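Local coordinates for hypothetical aspartyl-tRNA synthetase (Sulfolobus tokodaii, PDB 1WYD), which probably activates L-aspartate with ATP and transfers it to both tRNA(Asp) and tRNA(Asn), as a non-discriminating class II aminoacyl-tRNA synthetase, at residues 164-169 with 381-386. Residues are numbered along the deposited sequence; the frame is centred on the assembly and turned at random.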
ATOM      1  N   SER B 164      16.170  16.223  -2.647  1.00 49.10           N
ATOM      2  CA  SER B 164      16.113  16.969  -3.898  1.00 52.56           C
ATOM      3  C   SER B 164      15.442  16.130  -4.952  1.00 54.04           C
ATOM      4  O   SER B 164      15.385  14.926  -4.824  1.00 55.36           O
ATOM      5  CB  SER B 164      17.511  17.422  -4.346  1.00 52.67           C
ATOM      6  OG  SER B 164      18.391  16.319  -4.521  1.00 56.00           O
ATOM      7  N   ALA B 165      14.935  16.775  -5.994  1.00 56.37           N
ATOM      8  CA  ALA B 165      14.166  16.121  -7.048  1.00 57.44           C
ATOM      9  C   ALA B 165      15.023  15.236  -7.929  1.00 58.99           C
ATOM     10  O   ALA B 165      16.224  15.490  -8.104  1.00 59.44           O
ATOM     11  CB  ALA B 165      13.491  17.186  -7.906  1.00 57.58           C
ATOM     12  N   THR B 166      14.399  14.223  -8.526  1.00 60.40           N
ATOM     13  CA  THR B 166      15.115  13.303  -9.404  1.00 61.39           C
ATOM     14  C   THR B 166      15.139  13.853 -10.824  1.00 62.59           C
ATOM     15  O   THR B 166      16.129  13.710 -11.538  1.00 63.15           O
ATOM     16  CB  THR B 166      14.485  11.911  -9.306  1.00 61.21           C
ATOM     17  OG1 THR B 166      15.023  11.255  -8.152  1.00 61.62           O
ATOM     18  CG2 THR B 166      14.885  10.997 -10.493  1.00 60.77           C
ATOM     19  N   GLU B 167      14.050  14.492 -11.226  1.00 64.02           N
ATOM     20  CA  GLU B 167      14.012  15.200 -12.502  1.00 66.08           C
ATOM     21  C   GLU B 167      13.707  16.693 -12.300  1.00 66.23           C
ATOM     22  O   GLU B 167      12.563  17.055 -12.024  1.00 66.36           O
ATOM     23  CB  GLU B 167      12.990  14.567 -13.459  1.00 66.83           C
ATOM     24  CG  GLU B 167      13.061  13.040 -13.582  1.00 69.02           C
ATOM     25  CD  GLU B 167      11.693  12.423 -13.835  1.00 72.28           C
ATOM     26  OE1 GLU B 167      10.977  12.928 -14.728  1.00 75.43           O
ATOM     27  OE2 GLU B 167      11.319  11.443 -13.146  1.00 73.04           O
ATOM     28  N   GLY B 168      14.746  17.537 -12.421  1.00 66.81           N
ATOM     29  CA  GLY B 168      14.631  19.000 -12.347  1.00 66.26           C
ATOM     30  C   GLY B 168      13.669  19.535 -13.397  1.00 65.85           C
ATOM     31  O   GLY B 168      13.681  19.063 -14.537  1.00 66.65           O
ATOM     32  N   GLY B 169      12.823  20.494 -13.016  1.00 65.30           N
ATOM     33  CA  GLY B 169      11.691  20.897 -13.846  1.00 63.92           C
ATOM     34  C   GLY B 169      10.354  20.431 -13.275  1.00 63.34           C
ATOM     35  O   GLY B 169       9.325  21.116 -13.411  1.00 63.33           O
ATOM     36  N   GLU B 381      24.575  13.556  -7.801  1.00 59.90           N
ATOM     37  CA  GLU B 381      25.474  12.586  -7.174  1.00 58.35           C
ATOM     38  C   GLU B 381      24.679  11.586  -6.335  1.00 57.58           C
ATOM     39  O   GLU B 381      25.004  10.395  -6.336  1.00 57.43           O
ATOM     40  CB  GLU B 381      26.545  13.288  -6.318  1.00 58.21           C
ATOM     41  CG  GLU B 381      27.804  12.481  -5.990  1.00 57.23           C
ATOM     42  CD  GLU B 381      28.237  11.494  -7.075  1.00 58.42           C
ATOM     43  OE1 GLU B 381      28.329  11.879  -8.267  1.00 57.96           O
ATOM     44  OE2 GLU B 381      28.522  10.324  -6.739  1.00 57.99           O
ATOM     45  N   PHE B 382      23.633  12.078  -5.657  1.00 55.98           N
ATOM     46  CA  PHE B 382      22.721  11.248  -4.868  1.00 55.05           C
ATOM     47  C   PHE B 382      22.072  10.097  -5.673  1.00 54.06           C
ATOM     48  O   PHE B 382      21.645   9.088  -5.092  1.00 53.96           O
ATOM     49  CB  PHE B 382      21.640  12.115  -4.219  1.00 54.70           C
ATOM     50  CG  PHE B 382      20.553  12.539  -5.167  1.00 55.42           C
ATOM     51  CD1 PHE B 382      20.753  13.609  -6.052  1.00 57.75           C
ATOM     52  CD2 PHE B 382      19.327  11.877  -5.181  1.00 56.01           C
ATOM     53  CE1 PHE B 382      19.761  14.014  -6.941  1.00 56.99           C
ATOM     54  CE2 PHE B 382      18.310  12.277  -6.055  1.00 56.53           C
ATOM     55  CZ  PHE B 382      18.527  13.348  -6.939  1.00 57.34           C
ATOM     56  N   PHE B 383      22.010  10.260  -6.993  1.00 52.56           N
ATOM     57  CA  PHE B 383      21.474   9.241  -7.881  1.00 52.09           C
ATOM     58  C   PHE B 383      22.592   8.437  -8.552  1.00 51.26           C
ATOM     59  O   PHE B 383      22.516   7.216  -8.660  1.00 52.39           O
ATOM     60  CB  PHE B 383      20.576   9.921  -8.933  1.00 52.40           C
ATOM     61  CG  PHE B 383      19.709   8.980  -9.750  1.00 49.92           C
ATOM     62  CD1 PHE B 383      18.305   9.057  -9.660  1.00 49.82           C
ATOM     63  CD2 PHE B 383      20.275   8.094 -10.664  1.00 49.39           C
ATOM     64  CE1 PHE B 383      17.474   8.228 -10.426  1.00 50.77           C
ATOM     65  CE2 PHE B 383      19.464   7.258 -11.436  1.00 49.16           C
ATOM     66  CZ  PHE B 383      18.055   7.328 -11.318  1.00 49.93           C
ATOM     67  N   LEU B 384      23.622   9.130  -9.011  1.00 50.08           N
ATOM     68  CA  LEU B 384      24.756   8.515  -9.694  1.00 48.51           C
ATOM     69  C   LEU B 384      25.579   7.525  -8.877  1.00 48.43           C
ATOM     70  O   LEU B 384      25.960   6.461  -9.395  1.00 47.68           O
ATOM     71  CB  LEU B 384      25.674   9.602 -10.227  1.00 48.50           C
ATOM     72  CG  LEU B 384      25.039  10.519 -11.268  1.00 48.09           C
ATOM     73  CD1 LEU B 384      25.974  11.723 -11.462  1.00 49.22           C
ATOM     74  CD2 LEU B 384      24.815   9.762 -12.574  1.00 47.96           C
ATOM     75  N   LYS B 385      25.816   7.856  -7.608  1.00 48.08           N
ATOM     76  CA  LYS B 385      26.758   7.115  -6.756  1.00 48.50           C
ATOM     77  C   LYS B 385      26.492   5.623  -6.667  1.00 48.09           C
ATOM     78  O   LYS B 385      27.437   4.830  -6.618  1.00 48.03           O
ATOM     79  CB  LYS B 385      26.764   7.670  -5.321  1.00 48.46           C
ATOM     80  CG  LYS B 385      25.464   7.423  -4.571  1.00 50.74           C
ATOM     81  CD  LYS B 385      25.716   7.216  -3.085  1.00 55.52           C
ATOM     82  CE  LYS B 385      25.419   8.491  -2.312  1.00 55.91           C
ATOM     83  NZ  LYS B 385      25.482   8.178  -0.865  1.00 60.96           N
ATOM     84  N   TRP B 386      25.211   5.255  -6.601  1.00 47.40           N
ATOM     85  CA  TRP B 386      24.816   3.873  -6.370  1.00 47.26           C
ATOM     86  C   TRP B 386      25.276   2.964  -7.499  1.00 46.75           C
ATOM     87  O   TRP B 386      25.543   1.796  -7.268  1.00 46.81           O
ATOM     88  CB  TRP B 386      23.308   3.768  -6.197  1.00 47.75           C
ATOM     89  CG  TRP B 386      22.776   4.711  -5.198  1.00 46.89           C
ATOM     90  CD1 TRP B 386      22.039   5.838  -5.441  1.00 44.14           C
ATOM     91  CD2 TRP B 386      22.932   4.621  -3.774  1.00 46.95           C
ATOM     92  NE1 TRP B 386      21.740   6.461  -4.251  1.00 48.52           N
ATOM     93  CE2 TRP B 386      22.267   5.733  -3.210  1.00 46.31           C
ATOM     94  CE3 TRP B 386      23.567   3.707  -2.913  1.00 46.77           C
ATOM     95  CZ2 TRP B 386      22.228   5.966  -1.841  1.00 45.86           C
ATOM     96  CZ3 TRP B 386      23.533   3.942  -1.537  1.00 45.89           C
ATOM     97  CH2 TRP B 386      22.862   5.061  -1.018  1.00 47.04           C
TER
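Phe-382 drives its ring rim-first into the bend of loop 164-169, an example of an aromatic edge meeting polar oxygens without a hydrogen bond. Its CZ lies 3.4 Å from the carbonyl O of Ala-165, close to the ring plane, where the slightly positive C-H rim faces the oxygen. Farther round the same edge, Thr-166 OG1 lies 4.0 Å from Phe-382 CE2. Ser-164 comes from a different direction, setting OG over one face, toward the rim and 3.6 Å from Phe-382 CE1. The opposite face rests over CB of Phe-383, the next residue in the helix. Thr-166 serves both rings: chi1 of -83° sets OG1 beside the backbone N and swings the methyl CG2 to the far side from that N. Its side chain and that of Phe-383 cross at about a right angle, and the methyl meets the ring obliquely, CG2 3.8 Å from Phe-383 CE1. Replacing Phe-382 by an alanine would probably open a gap between helix and loop, taking the ring edge from the Ala-165 carbonyl and the cover from Ser-164 OG. Both phenylalanines also pack on Leu-190 of helix 189-199, and Phe-383 meets Phe-329 edge-to-face. The same loop carries Glu-167, predicted to bind L-aspartate and hydrogen-bonded through OE2 to Tyr-330 OH. Helix 381-384 thus packs against a loop bordering the probable aspartate pocket of the class II synthetase catalytic domain.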